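Local atomic coordinates of sialyltransferase 0160 (Photobacterium damselae, PDB entry 4R84), a protein that probably transfers sialic acid from CMP-sialic acid to galactoside acceptors, as a GT-B sialyltransferase with a Rossmann-type fold. Residues Ile70-Glu73 with Ser74-Gln77; Ile253-Leu256 with Glu257-Ser261; Ile431-Glu434 with Val435-Met438. All coordinates share one frame; numbering follows the deposited sequence. Where two conformers were deposited one is given.

Interaction 1 of 3, residues Ile70-Glu73 with Ser74-Gln77; sequences ILNE and SDKQ
Glu73 and Lys76 meet through one bent and one straight side chain: Glu73 folds at chi2 (62°), while Lys76 runs extended beyond CG and crosses it at a slant. The ammonium NZ of Lys76 ends 3.3 Å from Glu73 OE1, a salt bridge whose hydrogen bond is weak. Closer to its backbone, Lys76 CG lies 3.8 Å from Leu71 CD2; the other Leu71 methyl, CD1, faces Asp75 CB at 4.0 Å. Leu71 thus sets its two branches against two successive residues of the turn. Asn72 and Asp75 run alongside each other, their amide and carboxylate planes turned by 53°. Water 1 bridges the backbone N of Asn72 to the carboxylate oxygen OD2 of Asp75. In the backbone, Lys76 N bonds to Glu73 O at 3.2 Å from above the carbonyl plane, and Asp75 N makes a weak bond to Asn72 O. Leu71 and Asp75 also touch Phe81 of strand 81-84, and Gln64 OE1 accepts from the backbone N of Ile70 and Leu71. The result is a short turn of helical backbone angles in the surface loop that joins strands 59-66 and 81-84 of the PKD-like beta domain.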
loop_
_atom_site.group_PDB
_atom_site.type_symbol
_atom_site.label_atom_id
_atom_site.label_comp_id
_atom_site.label_asym_id
_atom_site.label_seq_id
_atom_site.Cartn_x
_atom_site.Cartn_y
_atom_site.Cartn_z
ATOM N N ILE A 70 9.805 -39.763 -5.071
ATOM C CA ILE A 70 8.833 -39.309 -6.053
ATOM C C ILE A 70 9.381 -39.411 -7.479
ATOM O O ILE A 70 8.629 -39.331 -8.455
ATOM C CB ILE A 70 8.397 -37.843 -5.758
ATOM C CG1 ILE A 70 7.074 -37.512 -6.455
ATOM C CG2 ILE A 70 9.483 -36.881 -6.167
ATOM C CD1 ILE A 70 6.502 -36.141 -6.059
ATOM N N LEU A 71 10.687 -39.626 -7.598
ATOM C CA LEU A 71 11.308 -39.718 -8.909
ATOM C C LEU A 71 10.884 -41.022 -9.560
ATOM O O LEU A 71 11.066 -42.080 -8.967
ATOM C CB LEU A 71 12.835 -39.645 -8.802
ATOM C CG LEU A 71 13.599 -39.526 -10.125
ATOM C CD1 LEU A 71 13.198 -38.268 -10.857
ATOM C CD2 LEU A 71 15.106 -39.564 -9.906
ATOM N N ASN A 72 10.326 -40.941 -10.768
ATOM C CA ASN A 72 9.966 -42.134 -11.534
ATOM C C ASN A 72 11.215 -42.764 -12.142
ATOM O O ASN A 72 12.137 -42.060 -12.546
ATOM C CB ASN A 72 8.982 -41.796 -12.657
ATOM C CG ASN A 72 7.629 -41.356 -12.143
ATOM O OD1 ASN A 72 7.043 -41.997 -11.271
ATOM N ND2 ASN A 72 7.115 -40.267 -12.699
ATOM N N GLU A 73 11.237 -44.088 -12.230
ATOM C CA GLU A 73 12.403 -44.778 -12.769
ATOM C C GLU A 73 12.800 -44.304 -14.161
ATOM O O GLU A 73 13.983 -44.096 -14.438
ATOM C CB GLU A 73 12.156 -46.291 -12.792
ATOM C CG GLU A 73 13.419 -47.137 -12.964
ATOM C CD GLU A 73 14.427 -46.966 -11.840
ATOM O OE1 GLU A 73 14.035 -46.555 -10.727
ATOM O OE2 GLU A 73 15.623 -47.239 -12.077
ATOM N N SER A 74 11.807 -44.066 -15.010
ATOM C CA SER A 74 12.056 -43.678 -16.394
ATOM C C SER A 74 12.753 -42.332 -16.500
ATOM O O SER A 74 13.538 -42.098 -17.418
ATOM C CB SER A 74 10.742 -43.646 -17.171
ATOM O OG SER A 74 9.830 -42.738 -16.580
ATOM N N ASP A 75 12.451 -41.447 -15.559
ATOM C CA ASP A 75 12.989 -40.094 -15.559
ATOM C C ASP A 75 14.471 -40.019 -15.203
ATOM O O ASP A 75 15.125 -39.018 -15.492
ATOM C CB ASP A 75 12.163 -39.215 -14.621
ATOM C CG ASP A 75 10.768 -38.958 -15.161
ATOM O OD1 ASP A 75 10.598 -38.980 -16.403
ATOM O OD2 ASP A 75 9.840 -38.751 -14.355
ATOM N N LYS A 76 14.999 -41.055 -14.558
ATOM C CA LYS A 76 16.423 -41.083 -14.224
ATOM C C LYS A 76 17.304 -40.922 -15.464
ATOM O O LYS A 76 18.417 -40.395 -15.376
ATOM C CB LYS A 76 16.787 -42.375 -13.493
ATOM C CG LYS A 76 16.163 -42.515 -12.122
ATOM C CD LYS A 76 16.689 -43.757 -11.423
ATOM C CE LYS A 76 16.105 -43.907 -10.028
ATOM N NZ LYS A 76 16.655 -45.111 -9.347
ATOM N N GLN A 77 16.816 -41.378 -16.616
ATOM C CA GLN A 77 17.567 -41.241 -17.858
ATOM C C GLN A 77 17.015 -40.142 -18.766
ATOM O O GLN A 77 17.440 -40.003 -19.909
ATOM C CB GLN A 77 17.601 -42.580 -18.606
ATOM C CG GLN A 77 18.643 -43.528 -18.042
ATOM C CD GLN A 77 20.018 -42.887 -17.974
ATOM O OE1 GLN A 77 20.539 -42.419 -18.985
ATOM N NE2 GLN A 77 20.616 -42.869 -16.782
HETATM O O HOH W 1 9.792 -38.342 -11.897
#

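Interaction 2 of 3, residues Ile253-Leu256 with Glu257-Ser261; sequences IETL and EGEVS
Glu257 leans back over the preceding turn of helix 252-267, and its CB already rests 3.6 Å from Ile253 O. CG remains over the same carbonyl oxygen, because chi1 (-83°) turns it beside its own backbone N, on the side where the chain came from. CD is 4.0 Å from that oxygen. The carboxylate then divides its contacts: OE2 reaches the methyl CG2 of Ile253, while OE1 comes near Glu254 CA and weakly accepts a hydrogen bond from water 2. The same water donates to Glu254 O at 2.9 Å, so it links a helix carbonyl to the side chain three residues on.

The backbone bond under Glu257 is short and straight, with Glu257 N 2.8 Å from Ile253 O and an N-H...O angle of 173°. Gly258 N continues the alpha-helical pattern by bonding to Glu254 O, but at Glu259, two residues after Glu257, it changes. Glu259 N bonds to Leu256 O at 2.9 Å from above the carbonyl plane, keeping a weak bond to Thr255 O, so an i to i-3 bond gains weight over the alpha-helical one. Glu259 and Thr255 lie side by side and point the same way, with Glu259 OE1 3.8 Å from the methyl CG2 of Thr255. The hydroxyl OG1 of Thr255 turns to Asn251 O instead.

Leu256 packs on Met278, its carbonyl oxygen accepts a further bond from Asn283 ND2, and Ile253, Glu257 and Val260 touch Tyr312 of helix 307-313. Between the two segments, the carboxylates of Glu257 and Glu259 meet methyl groups, and their chains lie near the carbonyl oxygens of Ile253 and Thr255, without a salt bridge: the backbone hydrogen bonds hold this turn, and water 2 adds only a weak link to Glu257 OE1.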
loop_
_atom_site.group_PDB
_atom_site.type_symbol
_atom_site.label_atom_id
_atom_site.label_comp_id
_atom_site.label_asym_id
_atom_site.label_seq_id
_atom_site.Cartn_x
_atom_site.Cartn_y
_atom_site.Cartn_z
ATOM N N ILE A 253 -0.245 1.283 27.242
ATOM C CA ILE A 253 0.360 0.060 26.701
ATOM C C ILE A 253 -0.099 -1.154 27.511
ATOM O O ILE A 253 -0.373 -2.212 26.950
ATOM C CB ILE A 253 1.896 0.132 26.662
ATOM C CG1 ILE A 253 2.337 1.220 25.687
ATOM C CG2 ILE A 253 2.492 -1.201 26.242
ATOM C CD1 ILE A 253 1.699 1.111 24.317
ATOM N N GLU A 254 -0.192 -0.996 28.827
ATOM C CA GLU A 254 -0.727 -2.059 29.673
ATOM C C GLU A 254 -2.138 -2.445 29.238
ATOM O O GLU A 254 -2.491 -3.628 29.198
ATOM C CB GLU A 254 -0.745 -1.621 31.136
ATOM C CG GLU A 254 -1.151 -2.711 32.100
ATOM C CD GLU A 254 -1.209 -2.211 33.527
ATOM O OE1 GLU A 254 -0.404 -1.319 33.870
ATOM O OE2 GLU A 254 -2.068 -2.692 34.297
ATOM N N THR A 255 -2.941 -1.443 28.901
ATOM C CA THR A 255 -4.286 -1.707 28.413
ATOM C C THR A 255 -4.214 -2.449 27.070
ATOM O O THR A 255 -4.950 -3.420 26.857
ATOM C CB THR A 255 -5.090 -0.412 28.283
ATOM O OG1 THR A 255 -5.162 0.216 29.572
ATOM C CG2 THR A 255 -6.499 -0.700 27.796
ATOM N N LEU A 256 -3.309 -2.022 26.190
ATOM C CA LEU A 256 -3.106 -2.707 24.910
ATOM C C LEU A 256 -2.795 -4.185 25.102
ATOM O O LEU A 256 -3.451 -5.054 24.515
ATOM C CB LEU A 256 -1.962 -2.079 24.117
ATOM C CG LEU A 256 -2.241 -0.894 23.211
ATOM C CD1 LEU A 256 -1.055 -0.664 22.292
ATOM C CD2 LEU A 256 -3.514 -1.128 22.423
ATOM N N GLU A 257 -1.798 -4.458 25.938
ATOM C CA GLU A 257 -1.389 -5.822 26.248
ATOM C C GLU A 257 -2.545 -6.638 26.789
ATOM O O GLU A 257 -2.716 -7.803 26.431
ATOM C CB GLU A 257 -0.253 -5.813 27.274
ATOM C CG GLU A 257 1.131 -5.587 26.695
ATOM C CD GLU A 257 2.167 -5.263 27.739
ATOM O OE1 GLU A 257 1.817 -5.202 28.945
ATOM O OE2 GLU A 257 3.364 -5.070 27.374
ATOM N N GLY A 258 -3.358 -6.000 27.622
ATOM C CA GLY A 258 -4.490 -6.667 28.220
ATOM C C GLY A 258 -5.576 -6.981 27.210
ATOM O O GLY A 258 -6.385 -7.882 27.432
ATOM N N GLU A 259 -5.589 -6.260 26.091
ATOM C CA GLU A 259 -6.630 -6.465 25.091
ATOM C C GLU A 259 -6.232 -7.431 23.967
ATOM O O GLU A 259 -7.047 -7.733 23.089
ATOM C CB GLU A 259 -7.060 -5.118 24.520
ATOM C CG GLU A 259 -8.034 -4.414 25.460
ATOM C CD GLU A 259 -8.300 -2.979 25.089
ATOM O OE1 GLU A 259 -9.180 -2.362 25.730
ATOM O OE2 GLU A 259 -7.626 -2.464 24.170
ATOM N N VAL A 260 -5.006 -7.949 24.011
ATOM C CA VAL A 260 -4.610 -8.952 23.027
ATOM C C VAL A 260 -5.543 -10.161 23.108
ATOM O O VAL A 260 -6.036 -10.641 22.085
ATOM C CB VAL A 260 -3.145 -9.407 23.209
ATOM C CG1 VAL A 260 -2.823 -10.596 22.288
ATOM C CG2 VAL A 260 -2.198 -8.260 22.918
ATOM N N SER A 261 -5.804 -10.656 24.316
ATOM C CA SER A 261 -6.679 -11.819 24.459
ATOM C C SER A 261 -8.107 -11.473 24.036
ATOM O O SER A 261 -8.849 -12.319 23.557
ATOM C CB SER A 261 -6.648 -12.363 25.890
ATOM O OG SER A 261 -7.093 -11.401 26.829
HETATM O O HOH W 2 -1.239 -5.868 30.458
#

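Interaction 3 of 3, residues Ile431-Glu434 with Val435-Met438. With CSF (cytidine-5'-monophosphate-3-fluoro-N-acetyl-neuraminic acid), chain E.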
loop_
_atom_site.group_PDB
_atom_site.type_symbol
_atom_site.label_atom_id
_atom_site.label_comp_id
_atom_site.label_asym_id
_atom_site.label_seq_id
_atom_site.Cartn_x
_atom_site.Cartn_y
_atom_site.Cartn_z
ATOM N N ILE A 431 -7.421 12.330 -10.115
ATOM C CA ILE A 431 -6.184 11.702 -9.643
ATOM C C ILE A 431 -5.991 11.975 -8.155
ATOM O O ILE A 431 -6.100 13.111 -7.717
ATOM C CB ILE A 431 -4.972 12.234 -10.420
ATOM C CG1 ILE A 431 -5.222 12.053 -11.923
ATOM C CG2 ILE A 431 -3.679 11.525 -9.959
ATOM C CD1 ILE A 431 -4.243 12.765 -12.800
ATOM N N SER A 432 -5.705 10.945 -7.371
ATOM C CA SER A 432 -5.369 11.160 -5.966
ATOM C C SER A 432 -4.055 11.911 -5.886
ATOM O O SER A 432 -3.092 11.532 -6.538
ATOM C CB SER A 432 -5.276 9.835 -5.203
ATOM O OG SER A 432 -6.554 9.220 -5.101
ATOM N N PHE A 433 -4.004 12.973 -5.086
ATOM C CA PHE A 433 -2.773 13.758 -4.996
ATOM C C PHE A 433 -1.573 12.880 -4.622
ATOM O O PHE A 433 -0.446 13.116 -5.066
ATOM C CB PHE A 433 -2.919 14.887 -3.971
ATOM C CG PHE A 433 -1.741 15.837 -3.955
ATOM C CD1 PHE A 433 -0.581 15.515 -3.258
ATOM C CD2 PHE A 433 -1.794 17.038 -4.637
ATOM C CE1 PHE A 433 0.509 16.368 -3.250
ATOM C CE2 PHE A 433 -0.706 17.906 -4.625
ATOM C CZ PHE A 433 0.442 17.567 -3.934
ATOM N N GLU A 434 -1.824 11.876 -3.788
ATOM C CA GLU A 434 -0.761 10.986 -3.306
ATOM C C GLU A 434 -0.029 10.256 -4.448
ATOM O O GLU A 434 1.111 9.800 -4.275
ATOM C CB GLU A 434 -1.344 9.986 -2.303
ATOM C CG GLU A 434 -1.849 10.612 -0.975
ATOM C CD GLU A 434 -3.273 11.178 -1.042
ATOM O OE1 GLU A 434 -3.896 11.143 -2.119
ATOM O OE2 GLU A 434 -3.791 11.644 0.003
ATOM N N VAL A 435 -0.674 10.157 -5.611
ATOM C CA VAL A 435 -0.020 9.606 -6.802
ATOM C C VAL A 435 1.237 10.420 -7.162
ATOM O O VAL A 435 2.256 9.857 -7.554
ATOM C CB VAL A 435 -0.983 9.556 -8.021
ATOM C CG1 VAL A 435 -0.224 9.325 -9.326
ATOM C CG2 VAL A 435 -2.042 8.467 -7.830
ATOM N N LEU A 436 1.185 11.742 -6.998
ATOM C CA LEU A 436 2.349 12.572 -7.323
ATOM C C LEU A 436 3.587 12.252 -6.473
ATOM O O LEU A 436 4.698 12.147 -6.990
ATOM C CB LEU A 436 2.000 14.065 -7.185
ATOM C CG LEU A 436 0.874 14.581 -8.083
ATOM C CD1 LEU A 436 0.664 16.090 -7.896
ATOM C CD2 LEU A 436 1.143 14.257 -9.546
ATOM N N MET A 437 3.414 12.120 -5.164
ATOM C CA MET A 437 4.548 11.808 -4.312
ATOM C C MET A 437 5.088 10.410 -4.648
ATOM O O MET A 437 6.294 10.183 -4.625
ATOM C CB MET A 437 4.140 11.926 -2.843
ATOM C CG MET A 437 5.101 11.355 -1.866
ATOM S SD MET A 437 4.616 9.653 -1.592
ATOM C CE MET A 437 2.862 9.785 -1.284
ATOM N N MET A 438 4.197 9.474 -4.950
ATOM C CA MET A 438 4.567 8.085 -5.268
ATOM C C MET A 438 5.386 7.971 -6.549
ATOM O O MET A 438 6.229 7.089 -6.691
ATOM C CB MET A 438 3.315 7.211 -5.410
ATOM C CG MET A 438 2.544 6.949 -4.125
ATOM S SD MET A 438 3.412 5.903 -2.937
ATOM C CE MET A 438 3.504 4.334 -3.809
HETATM C C5A CSF E . -12.163 15.695 6.042
HETATM C C4A CSF E . -12.112 14.276 5.491
HETATM C C2A CSF E . -11.937 15.252 3.163
HETATM O O6A CSF E . -11.946 16.545 3.797
HETATM C C6A CSF E . -11.376 16.597 5.100
HETATM C C3A CSF E . -12.654 14.225 4.058
HETATM O O4A CSF E . -12.884 13.422 6.346
HETATM N N5A CSF E . -11.565 15.726 7.358
HETATM C C7A CSF E . -11.463 18.034 5.574
HETATM C C8A CSF E . -10.670 18.940 4.649
HETATM C C9A CSF E . -10.580 20.344 5.234
HETATM O O9A CSF E . -9.793 21.132 4.342
HETATM O O8A CSF E . -9.349 18.410 4.540
HETATM O O7A CSF E . -12.828 18.455 5.557
HETATM C C1A CSF E . -12.660 15.359 1.836
HETATM O OBA CSF E . -12.669 14.368 1.079
HETATM O OAA CSF E . -13.242 16.427 1.530
HETATM O O1A CSF E . -10.623 14.749 2.916
HETATM O O2A CSF E . -8.159 15.062 3.100
HETATM N N1 CSF E . -7.537 15.280 -2.795
HETATM C C2 CSF E . -6.832 15.582 -3.970
HETATM N N3 CSF E . -6.640 16.872 -4.327
HETATM C C4 CSF E . -7.125 17.857 -3.541
HETATM C C5 CSF E . -7.839 17.567 -2.378
HETATM C C6 CSF E . -8.046 16.240 -2.018
HETATM C "C3'" CSF E . -6.949 13.239 -0.366
HETATM C "C2'" CSF E . -6.558 13.222 -1.820
HETATM C "C1'" CSF E . -7.759 13.860 -2.479
HETATM O "O4'" CSF E . -8.862 13.721 -1.578
HETATM C "C4'" CSF E . -8.434 12.966 -0.445
HETATM P PA CSF E . -9.344 15.518 2.287
HETATM O "O5'" CSF E . -9.096 14.836 0.875
HETATM C "C5'" CSF E . -9.194 13.422 0.780
HETATM O "O3'" CSF E . -6.220 12.276 0.385
HETATM O "O2'" CSF E . -6.488 11.873 -2.301
HETATM N N4 CSF E . -6.935 19.151 -3.897
HETATM O O2 CSF E . -6.387 14.640 -4.679
HETATM O O3A CSF E . -9.598 16.980 2.041
HETATM C C10 CSF E . -12.174 16.251 8.425
HETATM O O10 CSF E . -13.324 16.666 8.392
HETATM C C11 CSF E . -11.339 16.319 9.674
HETATM F F3A CSF E . -14.000 14.507 4.047
#
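Val435 N reaches Ser432 O at 2.9 Å and Leu436 N reaches Phe433 O at 2.9 Å, each donor standing above the carbonyl plane, before Met438 N takes Glu434 O in an alpha-helical bond. These hydrogen bonds wind the loop into the start of helix 434-438.

Apolar contacts fasten the same turn. Leu436 CD1 sits over one face of the Phe433 ring, 4.2 Å from its centroid and offset toward the rim, a CH-pi contact between side chains that cross at about a right angle. Ile431 CG2 meets Val435 CB at 3.9 Å, again nearly perpendicular. Leu132 of helix 129-144 touches both Glu434 and Val435.

Ser432, Phe433 and Glu434 also contact the bound CMP-3-fluoro-Neu5Ac (CSF). Phe433 N donates to O2 of its cytosine, 2.9 Å away. Glu434 bends at chi2 (84°) and presents its carboxylate to the ribose of CSF: OE1 accepts from O2' at 2.7 Å and OE2 from O3' at 2.5 Å, one oxygen for each hydroxyl. Ser432 OG is engaged by Ser128 OG, while its CB lies against O2'.

Backbone and side chain hold the nucleoside together, the amide on the base O2 and the two-pronged carboxylate on the ribose diol, which would fix the cytidine end of the donor analogue, and probably of the natural donor.

Overall arrangement
The three contacts follow one another along the chain without touching. Interaction 1 lies in the PKD-like beta domain, its centre about 55 Å from that of interaction 3 and about 56 Å from that of interaction 2. Interactions 2 and 3 both belong to the sialyltransferase part of the chain, yet their centres are still about 36 Å apart and their nearest atoms about 26 Å. Of the three, only interaction 3 touches the bound CMP-3F-Neu5Ac, through Ile431 to Glu434; the donor analogue is also hydrogen-bonded to Arg156, Lys405 and His407. The Leu436 side chain is about 14 Å from the bound calcium ion. Two surface contacts, 70-77 and 253-261, thus contrast with one buried turn that forms part of the nucleotide pocket.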